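Local coordinates for glycoside hydrolase 15-related protein (Kribbella flavida, PDB 5Z3E), which hydrolyses, in its natural form, the alpha-1,6-glucosidic linkage of isomaltose from the non-reducing end to give beta-D-glucose and D-glucose, at residues G56-A61 and F134-N139; F79-I84 and R95-V100; M155-V160 and D179-Y184; S85-V90 and M387-A392. The protein carries 1 engineered substitution. One frame throughout, in Å; residues are numbered along the deposited sequence. Where two conformers were deposited one is given.

In the fold
Contacts 2 and 3 are the fully buried helix pairs, each joining two consecutive helices: in contact 2 an alanine methyl meets aromatic rings, in contact 3 leucine and tryptophan meet alanine and valine. The bonded pair His97 and Trp156 couples them, their centres about 13 Å apart. Contact 4 is only partly buried. It shares helix 74-87 with contact 2 but joins it to the far C-terminal helix 382-394, and an arginine takes part. Contact 1, largely buried with Phe136 partly exposed, joins a loop to a beta turn that follows a short strand, one water bridging the backbones; it touches contact 2 where Trp99 NE1 bonds to Phe136 O. It touches neither contact 3 nor contact 4, their centres about 17 and 21 Å away.

Contact 1: residues G56-A61 and F134-N139; sequences GGAYPA and FTFDGN
Phe136 carries this contact for residues 134-139, meeting Ala58 and Pro60 of the loop that follows helix 32-52. Phe134 comes first, its backbone bonded to Ala72 of strand 71-72. Thr135 then opens a type I beta turn, closed by Gly138 N to Thr135 O at 2.9 Å. Thr135 OG1 donates to Asp137 OD1 over 2.6 Å, on the anti side but tilted out of the carboxylate plane, and accepts Asn139 N, with an N-H...O angle of 147°. At Phe136, CG lies beside the backbone N (chi1 -60°), which brings the ring to the loop obliquely: CD1 is 4.0 Å from Ala58 CB, and CZ is 3.8 Å from Pro60 CB. The Phe136 carbonyl O is reached by a water that donates to it at 3.3 Å and accepts Ala58 N at 3.0 Å, and also by Trp99 NE1 of helix 90-105. Further on, Gly138 has positive phi (84°), and at its backbone angles a CB would press against the preceding carbonyl O. The direct touch is thus apolar, while the polar link between the two backbones passes through water, so the turn holds its own shape and offers one ring to the loop.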
loop_
_atom_site.group_PDB
_atom_site.type_symbol
_atom_site.label_atom_id
_atom_site.label_comp_id
_atom_site.label_asym_id
_atom_site.label_seq_id
_atom_site.Cartn_x
_atom_site.Cartn_y
_atom_site.Cartn_z
ATOM N N GLY A 56 -17.717 -0.978 -12.122
ATOM C CA GLY A 56 -17.776 0.375 -11.574
ATOM C C GLY A 56 -16.419 1.054 -11.362
ATOM O O GLY A 56 -16.406 2.197 -10.929
ATOM N N GLY A 57 -15.320 0.351 -11.631
ATOM C CA GLY A 57 -13.988 0.893 -11.542
ATOM C C GLY A 57 -13.106 0.316 -10.450
ATOM O O GLY A 57 -11.875 0.426 -10.535
ATOM N N ALA A 58 -13.699 -0.291 -9.418
ATOM C CA ALA A 58 -12.877 -0.796 -8.330
ATOM C C ALA A 58 -11.962 -1.912 -8.821
ATOM O O ALA A 58 -12.336 -2.734 -9.658
ATOM C CB ALA A 58 -13.747 -1.387 -7.192
ATOM N N TYR A 59 -10.761 -1.976 -8.257
ATOM C CA TYR A 59 -9.919 -3.168 -8.397
ATOM C C TYR A 59 -10.231 -4.099 -7.229
ATOM O O TYR A 59 -10.096 -3.706 -6.086
ATOM C CB TYR A 59 -8.428 -2.842 -8.398
ATOM C CG TYR A 59 -7.944 -2.017 -9.569
ATOM C CD1 TYR A 59 -8.099 -2.444 -10.880
ATOM C CD2 TYR A 59 -7.281 -0.808 -9.361
ATOM C CE1 TYR A 59 -7.621 -1.701 -11.936
ATOM C CE2 TYR A 59 -6.795 -0.068 -10.405
ATOM C CZ TYR A 59 -6.967 -0.499 -11.701
ATOM O OH TYR A 59 -6.463 0.287 -12.704
ATOM N N PRO A 60 -10.614 -5.357 -7.507
ATOM C CA PRO A 60 -10.766 -6.309 -6.403
ATOM C C PRO A 60 -9.397 -6.671 -5.855
ATOM O O PRO A 60 -8.403 -6.617 -6.545
ATOM C CB PRO A 60 -11.406 -7.505 -7.085
ATOM C CG PRO A 60 -10.844 -7.470 -8.483
ATOM C CD PRO A 60 -10.816 -5.994 -8.830
ATOM N N ALA A 61 -9.359 -7.098 -4.611
ATOM C CA ALA A 61 -8.088 -7.554 -4.057
ATOM C C ALA A 61 -7.704 -8.916 -4.616
ATOM O O ALA A 61 -6.519 -9.151 -4.945
ATOM C CB ALA A 61 -8.157 -7.620 -2.537
ATOM N N PHE A 134 -14.421 -2.241 1.217
ATOM C CA PHE A 134 -15.558 -1.666 0.481
ATOM C C PHE A 134 -16.143 -2.729 -0.413
ATOM O O PHE A 134 -15.421 -3.508 -1.051
ATOM C CB PHE A 134 -15.109 -0.498 -0.388
ATOM C CG PHE A 134 -14.763 0.731 0.375
ATOM C CD1 PHE A 134 -15.755 1.609 0.734
ATOM C CD2 PHE A 134 -13.449 1.008 0.771
ATOM C CE1 PHE A 134 -15.452 2.769 1.432
ATOM C CE2 PHE A 134 -13.154 2.160 1.475
ATOM C CZ PHE A 134 -14.158 3.042 1.779
ATOM N N THR A 135 -17.462 -2.728 -0.517
ATOM C CA THR A 135 -18.113 -3.452 -1.585
ATOM C C THR A 135 -17.931 -2.659 -2.884
ATOM O O THR A 135 -17.579 -1.474 -2.882
ATOM C CB THR A 135 -19.630 -3.608 -1.272
ATOM O OG1 THR A 135 -20.236 -2.318 -1.252
ATOM C CG2 THR A 135 -19.842 -4.306 0.065
ATOM N N PHE A 136 -18.208 -3.286 -4.027
ATOM C CA PHE A 136 -17.982 -2.623 -5.294
ATOM C C PHE A 136 -18.960 -1.480 -5.532
ATOM O O PHE A 136 -18.664 -0.598 -6.341
ATOM C CB PHE A 136 -17.985 -3.623 -6.448
ATOM C CG PHE A 136 -16.933 -4.702 -6.342
ATOM C CD1 PHE A 136 -15.713 -4.513 -5.715
ATOM C CD2 PHE A 136 -17.178 -5.970 -6.896
ATOM C CE1 PHE A 136 -14.783 -5.548 -5.608
ATOM C CE2 PHE A 136 -16.222 -7.004 -6.779
ATOM C CZ PHE A 136 -15.054 -6.788 -6.152
ATOM N N ASP A 137 -20.105 -1.495 -4.849
ATOM C CA ASP A 137 -21.044 -0.394 -4.812
ATOM C C ASP A 137 -20.774 0.614 -3.680
ATOM O O ASP A 137 -21.590 1.521 -3.469
ATOM C CB ASP A 137 -22.504 -0.877 -4.859
ATOM C CG ASP A 137 -22.876 -1.934 -3.863
ATOM O OD1 ASP A 137 -22.016 -2.490 -3.179
ATOM O OD2 ASP A 137 -24.058 -2.292 -3.858
ATOM N N GLY A 138 -19.617 0.523 -3.041
ATOM C CA GLY A 138 -19.181 1.581 -2.150
ATOM C C GLY A 138 -19.675 1.577 -0.720
ATOM O O GLY A 138 -19.494 2.565 -0.016
ATOM N N ASN A 139 -20.262 0.455 -0.287
ATOM C CA ASN A 139 -20.730 0.301 1.063
ATOM C C ASN A 139 -19.653 -0.296 1.947
ATOM O O ASN A 139 -18.672 -0.890 1.444
ATOM C CB ASN A 139 -21.991 -0.561 1.072
ATOM C CG ASN A 139 -23.074 0.027 0.206
ATOM O OD1 ASN A 139 -23.262 1.253 0.167
ATOM N ND2 ASN A 139 -23.727 -0.772 -0.558
HETATM O O HOH W 1 -16.559 -0.838 -8.807
#

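Contact 2: residues F79-I84 and R95-V100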
loop_
_atom_site.group_PDB
_atom_site.type_symbol
_atom_site.label_atom_id
_atom_site.label_comp_id
_atom_site.label_asym_id
_atom_site.label_seq_id
_atom_site.Cartn_x
_atom_site.Cartn_y
_atom_site.Cartn_z
ATOM N N PHE A 79 -1.926 0.886 -4.947
ATOM C CA PHE A 79 -0.699 0.372 -5.543
ATOM C C PHE A 79 -0.970 -0.280 -6.895
ATOM O O PHE A 79 -0.174 -0.155 -7.819
ATOM C CB PHE A 79 0.019 -0.592 -4.600
ATOM C CG PHE A 79 0.803 0.081 -3.518
ATOM C CD1 PHE A 79 1.958 0.795 -3.805
ATOM C CD2 PHE A 79 0.456 -0.075 -2.187
ATOM C CE1 PHE A 79 2.706 1.382 -2.795
ATOM C CE2 PHE A 79 1.238 0.451 -1.185
ATOM C CZ PHE A 79 2.340 1.222 -1.497
ATOM N N THR A 80 -2.089 -0.995 -7.016
ATOM C CA THR A 80 -2.490 -1.563 -8.288
ATOM C C THR A 80 -2.624 -0.468 -9.329
ATOM O O THR A 80 -2.102 -0.569 -10.445
ATOM C CB THR A 80 -3.782 -2.394 -8.136
ATOM O OG1 THR A 80 -3.558 -3.476 -7.223
ATOM C CG2 THR A 80 -4.247 -2.982 -9.431
ATOM N N ALA A 81 -3.335 0.604 -8.967
ATOM C CA ALA A 81 -3.542 1.720 -9.867
ATOM C C ALA A 81 -2.248 2.382 -10.287
ATOM O O ALA A 81 -2.112 2.830 -11.426
ATOM C CB ALA A 81 -4.466 2.754 -9.216
ATOM N N GLU A 82 -1.278 2.486 -9.370
ATOM C CA GLU A 82 0.017 3.067 -9.704
ATOM C C GLU A 82 0.759 2.196 -10.711
ATOM O O GLU A 82 1.360 2.723 -11.652
ATOM C CB GLU A 82 0.837 3.283 -8.423
ATOM C CG GLU A 82 2.268 3.722 -8.651
ATOM C CD GLU A 82 2.491 5.075 -9.310
ATOM O OE1 GLU A 82 1.526 5.790 -9.651
ATOM O OE2 GLU A 82 3.701 5.402 -9.492
ATOM N N GLY A 83 0.737 0.883 -10.534
ATOM C CA GLY A 83 1.337 0.009 -11.538
ATOM C C GLY A 83 0.702 0.160 -12.895
ATOM O O GLY A 83 1.384 0.218 -13.917
ATOM N N ILE A 84 -0.634 0.250 -12.929
ATOM C CA ILE A 84 -1.362 0.396 -14.176
ATOM C C ILE A 84 -1.078 1.749 -14.831
ATOM O O ILE A 84 -0.943 1.849 -16.056
ATOM C CB ILE A 84 -2.870 0.176 -13.925
ATOM C CG1 ILE A 84 -3.161 -1.282 -13.544
ATOM C CG2 ILE A 84 -3.726 0.635 -15.096
ATOM C CD1 ILE A 84 -2.878 -2.305 -14.653
ATOM N N ARG A 95 -10.531 5.044 -14.083
ATOM C CA ARG A 95 -11.785 4.468 -13.609
ATOM C C ARG A 95 -11.683 4.047 -12.138
ATOM O O ARG A 95 -12.674 4.157 -11.406
ATOM C CB ARG A 95 -12.258 3.309 -14.462
ATOM C CG ARG A 95 -12.670 3.758 -15.889
ATOM C CD ARG A 95 -13.814 2.920 -16.445
ATOM N NE ARG A 95 -14.995 3.183 -15.682
ATOM C CZ ARG A 95 -15.918 2.173 -15.349
ATOM N NH1 ARG A 95 -16.921 2.483 -14.612
ATOM N NH2 ARG A 95 -15.746 0.916 -15.798
ATOM N N PHE A 96 -10.515 3.562 -11.710
ATOM C CA PHE A 96 -10.312 3.299 -10.296
ATOM C C PHE A 96 -10.431 4.592 -9.486
ATOM O O PHE A 96 -11.125 4.630 -8.469
ATOM C CB PHE A 96 -8.952 2.631 -10.054
ATOM C CG PHE A 96 -8.632 2.517 -8.596
ATOM C CD1 PHE A 96 -9.278 1.577 -7.808
ATOM C CD2 PHE A 96 -7.719 3.374 -8.014
ATOM C CE1 PHE A 96 -8.993 1.501 -6.457
ATOM C CE2 PHE A 96 -7.449 3.278 -6.676
ATOM C CZ PHE A 96 -8.083 2.350 -5.908
ATOM N N HIS A 97 -9.758 5.650 -9.916
ATOM C CA HIS A 97 -9.840 6.911 -9.192
ATOM C C HIS A 97 -11.251 7.454 -9.198
ATOM O O HIS A 97 -11.707 8.009 -8.193
ATOM C CB HIS A 97 -8.821 7.906 -9.711
ATOM C CG HIS A 97 -7.434 7.441 -9.476
ATOM N ND1 HIS A 97 -6.989 7.134 -8.213
ATOM C CD2 HIS A 97 -6.435 7.170 -10.349
ATOM C CE1 HIS A 97 -5.750 6.701 -8.342
ATOM N NE2 HIS A 97 -5.388 6.698 -9.618
ATOM N N ASP A 98 -11.971 7.297 -10.318
ATOM C CA ASP A 98 -13.383 7.681 -10.332
ATOM C C ASP A 98 -14.137 6.946 -9.247
ATOM O O ASP A 98 -14.948 7.538 -8.518
ATOM C CB ASP A 98 -14.016 7.333 -11.686
ATOM C CG ASP A 98 -13.653 8.249 -12.832
ATOM O OD1 ASP A 98 -13.136 9.380 -12.597
ATOM O OD2 ASP A 98 -13.917 7.831 -13.986
ATOM N N TRP A 99 -13.939 5.642 -9.163
ATOM C CA TRP A 99 -14.661 4.836 -8.189
ATOM C C TRP A 99 -14.365 5.317 -6.779
ATOM O O TRP A 99 -15.292 5.554 -5.994
ATOM C CB TRP A 99 -14.337 3.357 -8.380
ATOM C CG TRP A 99 -15.001 2.497 -7.359
ATOM C CD1 TRP A 99 -16.281 2.066 -7.359
ATOM C CD2 TRP A 99 -14.407 1.998 -6.152
ATOM N NE1 TRP A 99 -16.544 1.343 -6.228
ATOM C CE2 TRP A 99 -15.411 1.272 -5.464
ATOM C CE3 TRP A 99 -13.133 2.076 -5.596
ATOM C CZ2 TRP A 99 -15.164 0.663 -4.255
ATOM C CZ3 TRP A 99 -12.893 1.456 -4.411
ATOM C CH2 TRP A 99 -13.901 0.764 -3.743
ATOM N N VAL A 100 -13.087 5.466 -6.439
ATOM C CA VAL A 100 -12.726 5.896 -5.098
ATOM C C VAL A 100 -13.323 7.270 -4.791
ATOM O O VAL A 100 -13.889 7.499 -3.722
ATOM C CB VAL A 100 -11.199 5.935 -4.886
ATOM C CG1 VAL A 100 -10.889 6.459 -3.501
ATOM C CG2 VAL A 100 -10.552 4.573 -5.109
HETATM O O HOH W 2 -3.014 5.536 -10.705
#
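His97 NE2 and Ala81 O share a water across this helix pair. The water lies 2.9 Å from His97 NE2, at the ring edge and in the imidazole plane, and gives a weak bond to Ala81 O, also 2.9 Å away. The other ring nitrogen, ND1, is bonded to the indole NE1 of Trp156, so both nitrogens of this buried imidazole have partners, which probably restricts the rotation of the ring. Between the helices the direct contact is made by the Ala81 methyl. Its CB points at the partner helix and comes 3.5 Å from Phe96 CD2, a tight approach, and 4.0 Å from CE2 of the same ring; it lies farther from His97 NE2, at 4.1 Å. Phe96 turns CG away from its own N (chi1 172°), whereas His97 keeps CG beside it (chi1 -64°), and this difference lets the two neighbouring rings converge on one methyl. Phe96 CD2 also stands 3.7 Å above one face of His97, offset toward the rim. Val100 CG2, one turn on, lies 3.4 Å above one face of the Phe96 ring, toward its rim. Consecutive helices 74-87 and 90-105 belong to the (alpha/alpha)6 barrel of glycoside hydrolase family 15. Beyond them, Tyr59 meets the Phe96 ring, helix 151-167 brings Trp156 and Ser159 against His97, and helix 382-394 packs on Phe79.

Contact 3: residues M155-V160 and D179-Y184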
loop_
_atom_site.group_PDB
_atom_site.type_symbol
_atom_site.label_atom_id
_atom_site.label_comp_id
_atom_site.label_asym_id
_atom_site.label_seq_id
_atom_site.Cartn_x
_atom_site.Cartn_y
_atom_site.Cartn_z
ATOM N N MET A 155 -2.712 6.385 1.097
ATOM C CA MET A 155 -2.232 5.814 -0.148
ATOM C C MET A 155 -3.015 6.341 -1.325
ATOM O O MET A 155 -2.440 6.617 -2.384
ATOM C CB MET A 155 -2.283 4.297 -0.104
ATOM C CG MET A 155 -1.457 3.717 1.013
ATOM S SD MET A 155 -1.125 2.001 0.694
ATOM C CE MET A 155 -0.380 1.481 2.231
ATOM N N TRP A 156 -4.337 6.479 -1.189
ATOM C CA TRP A 156 -5.112 6.926 -2.333
ATOM C C TRP A 156 -4.705 8.339 -2.739
ATOM O O TRP A 156 -4.531 8.632 -3.923
ATOM C CB TRP A 156 -6.617 6.861 -2.077
ATOM C CG TRP A 156 -7.339 7.301 -3.322
ATOM C CD1 TRP A 156 -7.259 6.709 -4.533
ATOM C CD2 TRP A 156 -8.109 8.491 -3.520
ATOM N NE1 TRP A 156 -7.948 7.413 -5.474
ATOM C CE2 TRP A 156 -8.473 8.524 -4.883
ATOM C CE3 TRP A 156 -8.539 9.530 -2.680
ATOM C CZ2 TRP A 156 -9.280 9.535 -5.416
ATOM C CZ3 TRP A 156 -9.328 10.526 -3.225
ATOM C CH2 TRP A 156 -9.691 10.520 -4.579
ATOM N N LEU A 157 -4.542 9.240 -1.759
ATOM C CA LEU A 157 -4.097 10.589 -2.079
ATOM C C LEU A 157 -2.781 10.564 -2.843
ATOM O O LEU A 157 -2.609 11.261 -3.853
ATOM C CB LEU A 157 -3.944 11.403 -0.805
ATOM C CG LEU A 157 -5.249 11.769 -0.097
ATOM C CD1 LEU A 157 -4.914 12.562 1.160
ATOM C CD2 LEU A 157 -6.195 12.567 -0.986
ATOM N N TRP A 158 -1.809 9.794 -2.352
ATOM C CA TRP A 158 -0.549 9.652 -3.067
ATOM C C TRP A 158 -0.773 9.160 -4.487
ATOM O O TRP A 158 -0.214 9.690 -5.459
ATOM C CB TRP A 158 0.390 8.708 -2.285
ATOM C CG TRP A 158 1.494 8.131 -3.109
ATOM C CD1 TRP A 158 2.633 8.749 -3.543
ATOM C CD2 TRP A 158 1.514 6.812 -3.695
ATOM N NE1 TRP A 158 3.354 7.889 -4.341
ATOM C CE2 TRP A 158 2.689 6.706 -4.445
ATOM C CE3 TRP A 158 0.670 5.706 -3.614
ATOM C CZ2 TRP A 158 3.034 5.524 -5.138
ATOM C CZ3 TRP A 158 1.001 4.543 -4.276
ATOM C CH2 TRP A 158 2.179 4.470 -5.019
ATOM N N SER A 159 -1.585 8.125 -4.638
ATOM C CA SER A 159 -1.798 7.496 -5.932
ATOM C C SER A 159 -2.439 8.448 -6.939
ATOM O O SER A 159 -2.002 8.542 -8.094
ATOM C CB SER A 159 -2.634 6.237 -5.746
ATOM O OG SER A 159 -3.025 5.658 -6.954
ATOM N N VAL A 160 -3.503 9.124 -6.540
ATOM C CA VAL A 160 -4.231 9.959 -7.494
ATOM C C VAL A 160 -3.392 11.160 -7.908
ATOM O O VAL A 160 -3.371 11.528 -9.084
ATOM C CB VAL A 160 -5.645 10.328 -6.959
ATOM C CG1 VAL A 160 -5.625 11.297 -5.792
ATOM C CG2 VAL A 160 -6.498 10.868 -8.091
ATOM N N ASP A 179 -10.893 16.023 -1.030
ATOM C CA ASP A 179 -11.208 16.858 0.117
ATOM C C ASP A 179 -11.711 16.027 1.289
ATOM O O ASP A 179 -11.372 16.319 2.450
ATOM C CB ASP A 179 -12.263 17.899 -0.249
ATOM C CG ASP A 179 -11.761 19.042 -1.121
ATOM O OD1 ASP A 179 -10.542 19.257 -1.215
ATOM O OD2 ASP A 179 -12.635 19.769 -1.677
ATOM N N VAL A 180 -12.549 15.025 1.030
ATOM C CA VAL A 180 -13.033 14.159 2.099
ATOM C C VAL A 180 -11.858 13.430 2.765
ATOM O O VAL A 180 -11.743 13.386 3.994
ATOM C CB VAL A 180 -14.084 13.153 1.583
ATOM C CG1 VAL A 180 -14.479 12.169 2.655
ATOM C CG2 VAL A 180 -15.308 13.877 1.072
ATOM N N ALA A 181 -10.986 12.833 1.943
ATOM C CA ALA A 181 -9.851 12.097 2.485
ATOM C C ALA A 181 -8.913 12.992 3.279
ATOM O O ALA A 181 -8.425 12.589 4.346
ATOM C CB ALA A 181 -9.106 11.399 1.357
ATOM N N VAL A 182 -8.627 14.186 2.765
ATOM C CA VAL A 182 -7.749 15.101 3.475
ATOM C C VAL A 182 -8.353 15.492 4.810
ATOM O O VAL A 182 -7.686 15.447 5.846
ATOM C CB VAL A 182 -7.413 16.355 2.639
ATOM C CG1 VAL A 182 -6.711 17.387 3.490
ATOM C CG2 VAL A 182 -6.563 15.999 1.435
ATOM N N ASP A 183 -9.617 15.904 4.815
ATOM C CA ASP A 183 -10.239 16.318 6.073
ATOM C C ASP A 183 -10.188 15.184 7.096
ATOM O O ASP A 183 -9.947 15.411 8.282
ATOM C CB ASP A 183 -11.683 16.754 5.840
ATOM C CG ASP A 183 -11.823 18.128 5.192
ATOM O OD1 ASP A 183 -10.865 18.919 5.193
ATOM O OD2 ASP A 183 -12.968 18.417 4.760
ATOM N N TYR A 184 -10.466 13.964 6.649
ATOM C CA TYR A 184 -10.446 12.800 7.530
ATOM C C TYR A 184 -9.045 12.584 8.110
ATOM O O TYR A 184 -8.892 12.397 9.327
ATOM C CB TYR A 184 -10.917 11.600 6.722
ATOM C CG TYR A 184 -11.070 10.314 7.502
ATOM C CD1 TYR A 184 -12.045 10.163 8.468
ATOM C CD2 TYR A 184 -10.269 9.209 7.233
ATOM C CE1 TYR A 184 -12.226 8.970 9.143
ATOM C CE2 TYR A 184 -10.446 8.005 7.884
ATOM C CZ TYR A 184 -11.435 7.879 8.831
ATOM O OH TYR A 184 -11.707 6.713 9.482
#
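Leu157 forms the tight part of this contact by spreading its two methyls over neighbouring residues of the partner helix. CD1 reaches Val182 CG2 at 3.8 Å, and CD2 reaches Ala181 CB at 3.9 Å. The leucine CG sits beside its own backbone N (chi1 -70°), and the fork beyond it straddles the step from Ala181 to Val182. The Leu157 and Val182 side chains cross at about a right angle, so they meet through single methyls and do not run alongside each other. Val182 offers CG2, the branch on the backbone N side, and packs also on Trp230. Helices 151-167 and 175-188 follow one another in the chain and run roughly antiparallel: the axes of the two short segments approach to 10.3 Å, with 138° between their N-to-C directions. Such successive antiparallel helices build the (alpha/alpha)6 barrel known for glycoside hydrolase family 15. Looser contact is made by Trp156, whose CE3 edge stands 4.5 Å from Ala181 CB, with the methyl near the plane of the indole. One face of that indole is met instead by Val160 CG1 from its own helix. Toward solvent, the partly exposed Asp179 turns its CB away from helix 151-167 and pairs with Arg175, while Asp183 OD2 pairs with Arg108.

Contact 4: residues S85-V90 and M387-A392; sequences SRYGDV and MYLILA
A Schellman motif ends helix 74-87 here, and the last turn before it sets Arg86 and Tyr87 against Ile390 and Leu389 of the C-terminal helix 382-394. The evidence for the motif is the bond of Asp89 N to Ile84 O, the weak bond of Gly88 N to Ser85 O at 3.1 Å, and the positive phi of Gly88 (110°), its C-prime residue. Asp89 then serves as N-cap of the next helix, 90-105, with OD1 accepting Ser92 N, so one helix stops and another starts within a few residues. Across the contact, Arg86 runs extended from CG to NE and crosses the Ile390 side chain at about a right angle. Its CD lies 4.1 Å from Ile390 CG1. The guanidinium is laid flat on the other branch: Ile390 CG2 stands 3.9 Å above its plane, over the centre, while acids hold NE and NH1. NE is in a salt bridge with Glu82 OE2, and NH1 pairs with both Asp393 OD2 and Glu394 OE2 near the end of helix 382-394; these acids probably fix the tilt of the group and balance its charge. Tyr87 stacks on His46 of helix 32-52. With CG anti to the backbone N (chi1 -168°), the Tyr87 ring is carried to where Leu389 meets it obliquely, the CD2 methyl of Leu389 coming to 3.8 Å from Tyr87 CD1.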
loop_
_atom_site.group_PDB
_atom_site.type_symbol
_atom_site.label_atom_id
_atom_site.label_comp_id
_atom_site.label_asym_id
_atom_site.label_seq_id
_atom_site.Cartn_x
_atom_site.Cartn_y
_atom_site.Cartn_z
ATOM N N SER A 85 -0.996 2.800 -14.021
ATOM C CA SER A 85 -0.689 4.130 -14.520
ATOM C C SER A 85 0.707 4.183 -15.133
ATOM O O SER A 85 0.906 4.742 -16.218
ATOM C CB SER A 85 -0.812 5.144 -13.380
ATOM O OG SER A 85 -0.467 6.439 -13.825
ATOM N N ARG A 86 1.681 3.562 -14.473
ATOM C CA ARG A 86 3.034 3.451 -15.033
ATOM C C ARG A 86 3.051 2.667 -16.318
ATOM O O ARG A 86 3.776 3.005 -17.254
ATOM C CB ARG A 86 3.967 2.810 -14.008
ATOM C CG ARG A 86 4.373 3.728 -12.874
ATOM C CD ARG A 86 5.076 2.968 -11.785
ATOM N NE ARG A 86 5.677 3.784 -10.740
ATOM C CZ ARG A 86 6.975 3.955 -10.527
ATOM N NH1 ARG A 86 7.873 3.462 -11.353
ATOM N NH2 ARG A 86 7.378 4.618 -9.457
ATOM N N TYR A 87 2.254 1.602 -16.392
ATOM C CA TYR A 87 2.153 0.796 -17.597
ATOM C C TYR A 87 1.582 1.599 -18.741
ATOM O O TYR A 87 1.866 1.292 -19.902
ATOM C CB TYR A 87 1.282 -0.435 -17.322
ATOM C CG TYR A 87 1.315 -1.486 -18.387
ATOM C CD1 TYR A 87 2.283 -2.475 -18.352
ATOM C CD2 TYR A 87 0.385 -1.530 -19.397
ATOM C CE1 TYR A 87 2.325 -3.470 -19.301
ATOM C CE2 TYR A 87 0.440 -2.550 -20.383
ATOM C CZ TYR A 87 1.412 -3.496 -20.306
ATOM O OH TYR A 87 1.490 -4.520 -21.267
ATOM N N GLY A 88 0.773 2.611 -18.449
ATOM C CA GLY A 88 0.247 3.528 -19.442
ATOM C C GLY A 88 -1.232 3.392 -19.712
ATOM O O GLY A 88 -1.737 4.039 -20.630
ATOM N N ASP A 89 -1.942 2.582 -18.925
ATOM C CA ASP A 89 -3.377 2.399 -19.143
ATOM C C ASP A 89 -4.135 3.482 -18.356
ATOM O O ASP A 89 -4.601 3.295 -17.235
ATOM C CB ASP A 89 -3.829 0.995 -18.797
ATOM C CG ASP A 89 -5.230 0.691 -19.241
ATOM O OD1 ASP A 89 -6.031 1.619 -19.459
ATOM O OD2 ASP A 89 -5.542 -0.524 -19.374
ATOM N N VAL A 90 -4.177 4.659 -18.971
ATOM C CA VAL A 90 -4.774 5.835 -18.364
ATOM C C VAL A 90 -6.246 5.608 -18.098
ATOM O O VAL A 90 -6.762 6.034 -17.053
ATOM C CB VAL A 90 -4.531 7.042 -19.263
ATOM C CG1 VAL A 90 -5.226 8.281 -18.770
ATOM C CG2 VAL A 90 -3.023 7.336 -19.423
ATOM N N MET A 387 2.484 -4.309 -7.850
ATOM C CA MET A 387 3.836 -4.075 -7.377
ATOM C C MET A 387 4.890 -4.580 -8.357
ATOM O O MET A 387 5.944 -3.964 -8.522
ATOM C CB MET A 387 4.079 -4.715 -6.012
ATOM C CG MET A 387 3.274 -4.214 -4.904
ATOM S SD MET A 387 3.468 -2.395 -4.590
ATOM C CE MET A 387 5.095 -2.344 -3.973
ATOM N N TYR A 388 4.615 -5.710 -9.010
ATOM C CA TYR A 388 5.508 -6.192 -10.058
ATOM C C TYR A 388 5.660 -5.133 -11.154
ATOM O O TYR A 388 6.784 -4.825 -11.592
ATOM C CB TYR A 388 4.980 -7.501 -10.655
ATOM C CG TYR A 388 5.861 -7.971 -11.782
ATOM C CD1 TYR A 388 7.021 -8.659 -11.521
ATOM C CD2 TYR A 388 5.552 -7.662 -13.102
ATOM C CE1 TYR A 388 7.859 -9.035 -12.555
ATOM C CE2 TYR A 388 6.379 -8.010 -14.128
ATOM C CZ TYR A 388 7.512 -8.723 -13.876
ATOM O OH TYR A 388 8.382 -9.079 -14.889
ATOM N N LEU A 389 4.535 -4.561 -11.586
ATOM C CA LEU A 389 4.587 -3.517 -12.597
ATOM C C LEU A 389 5.405 -2.320 -12.153
ATOM O O LEU A 389 6.168 -1.755 -12.949
ATOM C CB LEU A 389 3.184 -3.089 -13.007
ATOM C CG LEU A 389 2.404 -4.117 -13.822
ATOM C CD1 LEU A 389 1.007 -3.605 -14.063
ATOM C CD2 LEU A 389 3.107 -4.398 -15.165
ATOM N N ILE A 390 5.253 -1.892 -10.902
ATOM C CA ILE A 390 6.027 -0.770 -10.399
ATOM C C ILE A 390 7.517 -1.078 -10.454
ATOM O O ILE A 390 8.302 -0.272 -10.936
ATOM C CB ILE A 390 5.583 -0.362 -8.982
ATOM C CG1 ILE A 390 4.142 0.136 -8.982
ATOM C CG2 ILE A 390 6.527 0.697 -8.428
ATOM C CD1 ILE A 390 3.540 0.344 -7.605
ATOM N N LEU A 391 7.923 -2.229 -9.923
ATOM C CA LEU A 391 9.342 -2.537 -9.876
ATOM C C LEU A 391 9.917 -2.712 -11.302
ATOM O O LEU A 391 11.010 -2.231 -11.609
ATOM C CB LEU A 391 9.588 -3.774 -9.021
ATOM C CG LEU A 391 11.053 -4.217 -8.921
ATOM C CD1 LEU A 391 11.965 -3.094 -8.511
ATOM C CD2 LEU A 391 11.157 -5.407 -7.978
ATOM N N ALA A 392 9.174 -3.389 -12.154
ATOM C CA ALA A 392 9.600 -3.554 -13.549
ATOM C C ALA A 392 9.799 -2.185 -14.192
ATOM O O ALA A 392 10.770 -1.961 -14.897
ATOM C CB ALA A 392 8.612 -4.381 -14.317
#